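Ethanolamine utilization protein EutL (PDB 4TME) forms trimers in the shell of a bacterial microcompartment and binds ethanolamine, which probably controls the opening of its pore allosterically. Local coordinates at residues Asp45-Ala50 and Gly81-Ile86; Val60-Ala65 and Gly132-Lys137; Val110-Ala115 and Thr182-Ala187. All coordinates share one frame; numbering follows the deposited sequence.

Contact 1: Asp45-Ala50 and Gly81-Ile86; sequences DVTYTA and GEVIGI. With ETA (ethanolamine), chain K; ETA (ethanolamine), chain J.
Helix 44-57 packs against strand 83-89 with Thr-47 facing Val-83, their CA atoms 7.5 Å apart, and no hydrogen bond joins the two segments directly. Val-83 fills the gap with both of its methyls. Its CG1 meets the end of Thr-47 head on, 3.6 Å from OG1. The other branch, CG2, lies anti to the backbone N and slips past the Tyr-48 ring, 3.5 Å from CE1. Both hydroxyls beside this valine are hydrogen-bonded elsewhere, Thr-47 OG1 to Cys-43 O and Tyr-48 OH to Ser-67 OG. Beside this apolar seam are two acids, each holding an ethanolamine. Asp-45 OD1 accepts the amine N of the chain J molecule at 2.6 Å and is also hydrogen-bonded to Tyr-149 OH; that amine lies near the plane of the Tyr-48 ring, at its edge. Glu-82 extends straight beyond CG (chi2 179°), which carries its carboxylate to the chain K ethanolamine. There OE2 takes the ligand O at 2.6 Å and the ligand N at 3.0 Å, and a third hydrogen bond from the Asp-44 backbone N. The carboxylates stay apart, with Asp-45 OD2 and Glu-82 OE2 separated by 5.9 Å. Two buried acids so close together would probably make this region strongly negative, suiting it to ligands that are likely to carry ammonium groups.

Contact 2: Val60-Ala65 and Gly132-Lys137; sequences VDVVYA and GSYLSK
Water 1 is gripped by three groups: it donates to Val-60 O and Asp-61 OD1, and it lies 2.6 Å from Ser-133 OG. A second water accepts from Val-62 N at 2.9 Å and also bonds to Ser-133 OG, so two waters link one serine hydroxyl to three atoms of 60-65, with no direct hydrogen bond. The other carboxylate oxygen of Asp-61 bonds to His-33. Next to the waters, Val-62 lies over one face of the Tyr-134 ring, its CG1 3.9 Å from the ring centroid and only 15° off the normal, a CH-pi contact. Its other methyl, CG2, rests 3.7 Å from Tyr-134 CB. The tyrosine CG stands anti to the backbone N (chi1 173°), directing the ring along the strand until OH comes 3.3 Å from Ala-65 CB. Helix 133-139 starts here, with Gly-132 as N-cap and Asp-52 of helix 44-57 accepting from the N atoms of Gly-132 and Leu-135. Strand 61-65 and helix 133-137 run at 64° to each other. The chemistry is divided: water bridges the more polar end of this surface contact, while dispersion holds the other, with Val-62 on the aromatic face and Ala-65 packed by the phenol end.

Contact 3: Val110-Ala115 and Thr182-Ala187; sequences VGFVSA and TNFAGA. With ETA (ethanolamine), chain K.
Phe-112 and Phe-184 meet across the chain K ethanolamine, each turning a face to it. The ligand C atom sits 3.4 Å above the Phe-112 plane, displaced toward the rim, and Phe-112 CZ is 3.4 Å from the ligand CA. Over Phe-184 the ligand CA is centred, 3.6 Å above the plane, with the amine N also above this face. The same amine donates to Thr-182 OG1 at 3.0 Å; a chi1 of 64° turns that hydroxyl to the ligand. Glu-82 and Asp-44 complete the polar grip on the ligand. The rings also touch each other in an offset edge-to-face pair, planes at 80° and centroids 5.9 Å apart, with Phe-112 presenting its edge and CE2 of one ring 4.1 Å from CE2 of the other. In the next shell Tyr-124 lies almost parallel to Phe-112, and Cys-43 and Cys-122 pack round it. Phe-184 touches another ethanolamine and rests on Pro-153 and on Thr-77 of the third subunit, while its neighbour Asn-183 accepts through OD1 from Tyr-69 N of that subunit, tying this turn to the interface. Aromatic faces round the ligand carbons and oxygens at its amine and hydroxyl make up the ethanolamine site, placed between parts of the two BMC domains of the chain and close to the subunit boundary.

How the contacts relate
Contacts 1 and 3 are buried and share the chain K ethanolamine, contact 1 supplying an acid and contact 3 aromatic faces and a hydroxyl; they also touch where Asp-45 packs on Phe-112. Contact 2 lies nearer the surface and takes no part in the ligand site; its segments are bridged by water, while the acids of contact 1 turn to the ligands. It is nevertheless continuous with contact 1: strands 61-67 and 83-89 are neighbours in one sheet, where a classic beta bulge sets Val-63 and Tyr-64 opposite the single residue Ile-86, and Tyr-48 packs on Ala-65. Contact 3 joins segments that run into two strands of the six-stranded sheet, and it does not touch contact 2.

Contact 1: Asp45-Ala50 and Gly81-Ile86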
loop_
_atom_site.group_PDB
_atom_site.type_symbol
_atom_site.label_atom_id
_atom_site.label_comp_id
_atom_site.label_asym_id
_atom_site.label_seq_id
_atom_site.Cartn_x
_atom_site.Cartn_y
_atom_site.Cartn_z
ATOM N N ASP C 45 9.140 -11.857 -6.112
ATOM C CA ASP C 45 10.417 -12.374 -5.609
ATOM C C ASP C 45 11.117 -13.286 -6.627
ATOM O O ASP C 45 12.364 -13.323 -6.669
ATOM C CB ASP C 45 10.201 -13.089 -4.283
ATOM C CG ASP C 45 9.664 -12.152 -3.236
ATOM O OD1 ASP C 45 10.396 -11.192 -2.894
ATOM O OD2 ASP C 45 8.478 -12.340 -2.848
ATOM N N VAL C 46 10.346 -13.993 -7.464
ATOM C CA VAL C 46 10.971 -14.727 -8.591
ATOM C C VAL C 46 11.639 -13.728 -9.523
ATOM O O VAL C 46 12.767 -13.955 -9.984
ATOM C CB VAL C 46 9.957 -15.598 -9.360
ATOM C CG1 VAL C 46 10.542 -16.085 -10.725
ATOM C CG2 VAL C 46 9.567 -16.797 -8.494
ATOM N N THR C 47 10.970 -12.613 -9.788
ATOM C CA THR C 47 11.553 -11.621 -10.683
ATOM C C THR C 47 12.805 -10.989 -10.093
ATOM O O THR C 47 13.787 -10.792 -10.794
ATOM C CB THR C 47 10.516 -10.552 -11.045
ATOM O OG1 THR C 47 9.447 -11.208 -11.731
ATOM C CG2 THR C 47 11.101 -9.477 -11.972
ATOM N N TYR C 48 12.806 -10.703 -8.795
ATOM C CA TYR C 48 14.003 -10.142 -8.163
ATOM C C TYR C 48 15.187 -11.118 -8.254
ATOM O O TYR C 48 16.348 -10.710 -8.466
ATOM C CB TYR C 48 13.716 -9.804 -6.691
ATOM C CG TYR C 48 12.684 -8.703 -6.513
ATOM C CD1 TYR C 48 12.638 -7.612 -7.382
ATOM C CD2 TYR C 48 11.728 -8.789 -5.520
ATOM C CE1 TYR C 48 11.666 -6.609 -7.224
ATOM C CE2 TYR C 48 10.763 -7.799 -5.345
ATOM C CZ TYR C 48 10.754 -6.700 -6.201
ATOM O OH TYR C 48 9.817 -5.695 -6.050
ATOM N N THR C 49 14.898 -12.410 -8.091
ATOM C CA THR C 49 15.930 -13.430 -8.194
ATOM C C THR C 49 16.444 -13.496 -9.640
ATOM O O THR C 49 17.655 -13.677 -9.882
ATOM C CB THR C 49 15.398 -14.823 -7.748
ATOM O OG1 THR C 49 14.832 -14.711 -6.437
ATOM C CG2 THR C 49 16.508 -15.866 -7.695
ATOM N N ALA C 50 15.517 -13.378 -10.593
ATOM C CA ALA C 50 15.870 -13.394 -12.015
ATOM C C ALA C 50 16.720 -12.194 -12.427
ATOM O O ALA C 50 17.653 -12.336 -13.241
ATOM C CB ALA C 50 14.617 -13.460 -12.849
ATOM N N GLY C 81 0.946 -6.473 -13.151
ATOM C CA GLY C 81 1.379 -7.619 -12.361
ATOM C C GLY C 81 1.578 -7.222 -10.907
ATOM O O GLY C 81 0.751 -6.507 -10.335
ATOM N N GLU C 82 2.670 -7.679 -10.312
ATOM C CA GLU C 82 3.048 -7.206 -8.997
ATOM C C GLU C 82 4.503 -6.812 -8.864
ATOM O O GLU C 82 5.020 -6.693 -7.757
ATOM C CB GLU C 82 2.699 -8.259 -7.941
ATOM C CG GLU C 82 3.481 -9.544 -8.043
ATOM C CD GLU C 82 3.117 -10.565 -6.961
ATOM O OE1 GLU C 82 1.929 -10.624 -6.548
ATOM O OE2 GLU C 82 4.033 -11.328 -6.536
ATOM N N VAL C 83 5.179 -6.559 -9.978
ATOM C CA VAL C 83 6.558 -6.111 -9.907
ATOM C C VAL C 83 6.966 -5.352 -11.171
ATOM O O VAL C 83 6.520 -5.692 -12.274
ATOM C CB VAL C 83 7.526 -7.310 -9.695
ATOM C CG1 VAL C 83 7.479 -8.299 -10.869
ATOM C CG2 VAL C 83 8.952 -6.861 -9.436
ATOM N N ILE C 84 7.791 -4.328 -10.981
ATOM C CA ILE C 84 8.500 -3.688 -12.090
ATOM C C ILE C 84 9.989 -3.736 -11.771
ATOM O O ILE C 84 10.436 -3.427 -10.649
ATOM C CB ILE C 84 8.041 -2.230 -12.359
ATOM C CG1 ILE C 84 8.829 -1.699 -13.588
ATOM C CG2 ILE C 84 8.172 -1.364 -11.086
ATOM C CD1 ILE C 84 8.264 -0.507 -14.233
ATOM N N GLY C 85 10.769 -4.193 -12.752
ATOM C CA GLY C 85 12.207 -4.241 -12.627
ATOM C C GLY C 85 12.844 -3.430 -13.746
ATOM O O GLY C 85 12.329 -3.426 -14.870
ATOM N N ILE C 86 13.926 -2.714 -13.438
ATOM C CA ILE C 86 14.666 -1.977 -14.454
ATOM C C ILE C 86 16.141 -2.310 -14.384
ATOM O O ILE C 86 16.796 -2.144 -13.343
ATOM C CB ILE C 86 14.487 -0.437 -14.319
ATOM C CG1 ILE C 86 13.006 -0.080 -14.392
ATOM C CG2 ILE C 86 15.252 0.304 -15.462
ATOM C CD1 ILE C 86 12.680 1.408 -14.261
HETATM C CA ETA K . 4.763 -12.949 -3.272
HETATM N N ETA K . 4.331 -11.600 -3.569
HETATM C C ETA K . 4.050 -13.953 -4.165
HETATM O O ETA K . 4.218 -13.677 -5.532
HETATM C CA ETA J . 9.980 -9.073 -0.203
HETATM N N ETA J . 9.764 -8.967 -1.620
HETATM C C ETA J . 8.976 -10.064 0.348
HETATM O O ETA J . 7.668 -9.527 0.270
#

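Contact 2: Val60-Ala65 and Gly132-Lys137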
loop_
_atom_site.group_PDB
_atom_site.type_symbol
_atom_site.label_atom_id
_atom_site.label_comp_id
_atom_site.label_asym_id
_atom_site.label_seq_id
_atom_site.Cartn_x
_atom_site.Cartn_y
_atom_site.Cartn_z
ATOM N N VAL C 60 24.982 -5.385 -16.850
ATOM C CA VAL C 60 23.797 -4.660 -16.403
ATOM C C VAL C 60 23.770 -4.564 -14.880
ATOM O O VAL C 60 24.282 -5.439 -14.172
ATOM C CB VAL C 60 22.475 -5.317 -16.856
ATOM C CG1 VAL C 60 22.349 -5.250 -18.366
ATOM C CG2 VAL C 60 22.384 -6.752 -16.370
ATOM N N ASP C 61 23.150 -3.492 -14.407
ATOM C CA ASP C 61 22.887 -3.266 -12.980
ATOM C C ASP C 61 21.386 -3.216 -12.760
ATOM O O ASP C 61 20.659 -2.701 -13.604
ATOM C CB ASP C 61 23.480 -1.938 -12.502
ATOM C CG ASP C 61 24.990 -1.875 -12.598
ATOM O OD1 ASP C 61 25.671 -2.822 -12.165
ATOM O OD2 ASP C 61 25.497 -0.847 -13.093
ATOM N N VAL C 62 20.890 -3.710 -11.614
ATOM C CA VAL C 62 19.487 -3.471 -11.277
ATOM C C VAL C 62 19.385 -2.094 -10.663
ATOM O O VAL C 62 19.983 -1.853 -9.610
ATOM C CB VAL C 62 18.957 -4.526 -10.312
ATOM C CG1 VAL C 62 17.484 -4.248 -9.942
ATOM C CG2 VAL C 62 19.139 -5.910 -10.938
ATOM N N VAL C 63 18.654 -1.190 -11.315
ATOM C CA VAL C 63 18.595 0.195 -10.846
ATOM C C VAL C 63 17.231 0.545 -10.291
ATOM O O VAL C 63 17.060 1.608 -9.674
ATOM C CB VAL C 63 18.970 1.193 -11.964
ATOM C CG1 VAL C 63 20.413 0.946 -12.391
ATOM C CG2 VAL C 63 18.007 1.120 -13.145
ATOM N N TYR C 64 16.268 -0.349 -10.486
ATOM C CA TYR C 64 14.913 -0.129 -9.987
ATOM C C TYR C 64 14.223 -1.466 -9.809
ATOM O O TYR C 64 14.292 -2.341 -10.679
ATOM C CB TYR C 64 14.133 0.772 -10.958
ATOM C CG TYR C 64 12.932 1.466 -10.323
ATOM C CD1 TYR C 64 11.718 0.820 -10.225
ATOM C CD2 TYR C 64 13.039 2.754 -9.830
ATOM C CE1 TYR C 64 10.602 1.457 -9.632
ATOM C CE2 TYR C 64 11.953 3.390 -9.257
ATOM C CZ TYR C 64 10.734 2.727 -9.163
ATOM O OH TYR C 64 9.658 3.375 -8.554
ATOM N N ALA C 65 13.555 -1.658 -8.667
ATOM C CA ALA C 65 12.918 -2.930 -8.375
ATOM C C ALA C 65 11.868 -2.739 -7.300
ATOM O O ALA C 65 12.217 -2.568 -6.121
ATOM C CB ALA C 65 13.966 -3.965 -7.908
ATOM N N GLY C 132 24.484 -12.558 -7.596
ATOM C CA GLY C 132 25.010 -11.533 -8.479
ATOM C C GLY C 132 25.134 -10.225 -7.726
ATOM O O GLY C 132 25.143 -10.218 -6.478
ATOM N N SER C 133 25.189 -9.121 -8.465
ATOM C CA SER C 133 25.494 -7.835 -7.867
ATOM C C SER C 133 24.281 -7.263 -7.145
ATOM O O SER C 133 24.425 -6.465 -6.215
ATOM C CB SER C 133 25.997 -6.839 -8.926
ATOM O OG SER C 133 24.967 -6.490 -9.831
ATOM N N TYR C 134 23.083 -7.666 -7.549
ATOM C CA TYR C 134 21.875 -7.066 -7.014
ATOM C C TYR C 134 21.544 -7.581 -5.610
ATOM O O TYR C 134 21.427 -6.802 -4.641
ATOM C CB TYR C 134 20.694 -7.341 -7.961
ATOM C CG TYR C 134 19.370 -6.912 -7.401
ATOM C CD1 TYR C 134 19.201 -5.654 -6.824
ATOM C CD2 TYR C 134 18.285 -7.769 -7.423
ATOM C CE1 TYR C 134 17.991 -5.280 -6.287
ATOM C CE2 TYR C 134 17.070 -7.389 -6.893
ATOM C CZ TYR C 134 16.937 -6.149 -6.330
ATOM O OH TYR C 134 15.716 -5.786 -5.802
ATOM N N LEU C 135 21.384 -8.896 -5.488
ATOM C CA LEU C 135 21.014 -9.472 -4.184
ATOM C C LEU C 135 22.178 -9.425 -3.199
ATOM O O LEU C 135 21.943 -9.330 -1.987
ATOM C CB LEU C 135 20.515 -10.904 -4.324
ATOM C CG LEU C 135 19.099 -11.025 -4.912
ATOM C CD1 LEU C 135 18.780 -12.500 -5.051
ATOM C CD2 LEU C 135 18.037 -10.306 -4.052
ATOM N N SER C 136 23.420 -9.473 -3.677
ATOM C CA SER C 136 24.552 -9.342 -2.747
ATOM C C SER C 136 24.561 -7.921 -2.149
ATOM O O SER C 136 24.784 -7.752 -0.953
ATOM C CB SER C 136 25.884 -9.664 -3.429
ATOM O OG SER C 136 26.164 -8.758 -4.475
ATOM N N LYS C 137 24.292 -6.899 -2.956
ATOM C CA LYS C 137 24.210 -5.538 -2.410
ATOM C C LYS C 137 23.025 -5.380 -1.483
ATOM O O LYS C 137 23.149 -4.744 -0.441
ATOM C CB LYS C 137 24.134 -4.489 -3.522
ATOM C CG LYS C 137 25.498 -4.148 -4.100
ATOM C CD LYS C 137 25.383 -3.344 -5.397
ATOM C CE LYS C 137 26.746 -3.123 -6.044
ATOM N NZ LYS C 137 27.434 -4.408 -6.377
HETATM O O HOH W 1 26.115 -5.480 -11.893
HETATM O O HOH W 2 22.678 -4.756 -9.644
#

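Contact 3: Val110-Ala115 and Thr182-Ala187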
loop_
_atom_site.group_PDB
_atom_site.type_symbol
_atom_site.label_atom_id
_atom_site.label_comp_id
_atom_site.label_asym_id
_atom_site.label_seq_id
_atom_site.Cartn_x
_atom_site.Cartn_y
_atom_site.Cartn_z
ATOM N N VAL C 110 11.645 -22.251 -11.274
ATOM C CA VAL C 110 11.568 -21.668 -9.946
ATOM C C VAL C 110 10.147 -21.164 -9.724
ATOM O O VAL C 110 9.361 -21.053 -10.664
ATOM C CB VAL C 110 12.590 -20.529 -9.748
ATOM C CG1 VAL C 110 14.020 -21.092 -9.761
ATOM C CG2 VAL C 110 12.420 -19.455 -10.809
ATOM N N GLY C 111 9.800 -20.918 -8.470
ATOM C CA GLY C 111 8.500 -20.354 -8.166
ATOM C C GLY C 111 8.123 -20.544 -6.725
ATOM O O GLY C 111 8.794 -21.271 -6.010
ATOM N N PHE C 112 7.057 -19.873 -6.316
ATOM C CA PHE C 112 6.462 -20.124 -5.016
ATOM C C PHE C 112 5.858 -21.522 -5.021
ATOM O O PHE C 112 5.512 -22.070 -6.061
ATOM C CB PHE C 112 5.408 -19.073 -4.685
ATOM C CG PHE C 112 5.972 -17.794 -4.147
ATOM C CD1 PHE C 112 6.820 -17.000 -4.928
ATOM C CD2 PHE C 112 5.666 -17.374 -2.863
ATOM C CE1 PHE C 112 7.360 -15.825 -4.429
ATOM C CE2 PHE C 112 6.187 -16.190 -2.364
ATOM C CZ PHE C 112 7.041 -15.406 -3.159
ATOM N N VAL C 113 5.778 -22.111 -3.841
ATOM C CA VAL C 113 5.239 -23.439 -3.659
ATOM C C VAL C 113 3.973 -23.371 -2.823
ATOM O O VAL C 113 3.902 -22.622 -1.856
ATOM C CB VAL C 113 6.259 -24.351 -2.965
ATOM C CG1 VAL C 113 5.649 -25.723 -2.671
ATOM C CG2 VAL C 113 7.498 -24.490 -3.841
ATOM N N SER C 114 2.968 -24.136 -3.221
ATOM C CA SER C 114 1.713 -24.177 -2.482
ATOM C C SER C 114 1.843 -24.952 -1.174
ATOM O O SER C 114 2.469 -26.002 -1.132
ATOM C CB SER C 114 0.611 -24.821 -3.330
ATOM O OG SER C 114 -0.564 -24.976 -2.529
ATOM N N ALA C 115 1.195 -24.443 -0.121
ATOM C CA ALA C 115 1.181 -25.107 1.183
ATOM C C ALA C 115 -0.158 -25.792 1.490
ATOM O O ALA C 115 -0.304 -26.406 2.550
ATOM C CB ALA C 115 1.513 -24.082 2.286
ATOM N N THR C 182 3.017 -6.399 -1.331
ATOM C CA THR C 182 2.120 -7.482 -1.703
ATOM C C THR C 182 1.548 -8.227 -0.483
ATOM O O THR C 182 0.900 -9.254 -0.658
ATOM C CB THR C 182 2.802 -8.531 -2.615
ATOM O OG1 THR C 182 3.874 -9.189 -1.922
ATOM C CG2 THR C 182 3.354 -7.860 -3.897
ATOM N N ASN C 183 1.801 -7.699 0.712
ATOM C CA ASN C 183 1.332 -8.295 1.975
ATOM C C ASN C 183 1.972 -9.649 2.274
ATOM O O ASN C 183 1.331 -10.568 2.790
ATOM C CB ASN C 183 -0.195 -8.403 1.979
ATOM C CG ASN C 183 -0.849 -7.039 1.888
ATOM O OD1 ASN C 183 -0.362 -6.088 2.495
ATOM N ND2 ASN C 183 -1.890 -6.908 1.058
ATOM N N PHE C 184 3.254 -9.744 1.947
ATOM C CA PHE C 184 4.106 -10.860 2.346
ATOM C C PHE C 184 5.204 -10.356 3.297
ATOM O O PHE C 184 5.217 -9.188 3.723
ATOM C CB PHE C 184 4.707 -11.536 1.099
ATOM C CG PHE C 184 3.758 -12.483 0.411
ATOM C CD1 PHE C 184 2.687 -12.011 -0.347
ATOM C CD2 PHE C 184 3.924 -13.854 0.525
ATOM C CE1 PHE C 184 1.821 -12.909 -0.986
ATOM C CE2 PHE C 184 3.065 -14.747 -0.108
ATOM C CZ PHE C 184 2.004 -14.270 -0.864
ATOM N N ALA C 185 6.119 -11.252 3.652
ATOM C CA ALA C 185 7.194 -10.934 4.577
ATOM C C ALA C 185 8.256 -11.998 4.431
ATOM O O ALA C 185 8.053 -12.983 3.714
ATOM C CB ALA C 185 6.676 -10.889 6.011
ATOM N N GLY C 186 9.372 -11.831 5.128
ATOM C CA GLY C 186 10.409 -12.855 5.087
ATOM C C GLY C 186 11.777 -12.244 5.265
ATOM O O GLY C 186 11.911 -11.236 5.962
ATOM N N ALA C 187 12.798 -12.838 4.649
ATOM C CA ALA C 187 14.158 -12.362 4.860
ATOM C C ALA C 187 15.118 -12.957 3.851
ATOM O O ALA C 187 14.819 -13.963 3.202
ATOM C CB ALA C 187 14.642 -12.709 6.269
HETATM C CA ETA K . 4.763 -12.949 -3.272
HETATM N N ETA K . 4.331 -11.600 -3.569
HETATM C C ETA K . 4.050 -13.953 -4.165
HETATM O O ETA K . 4.218 -13.677 -5.532
#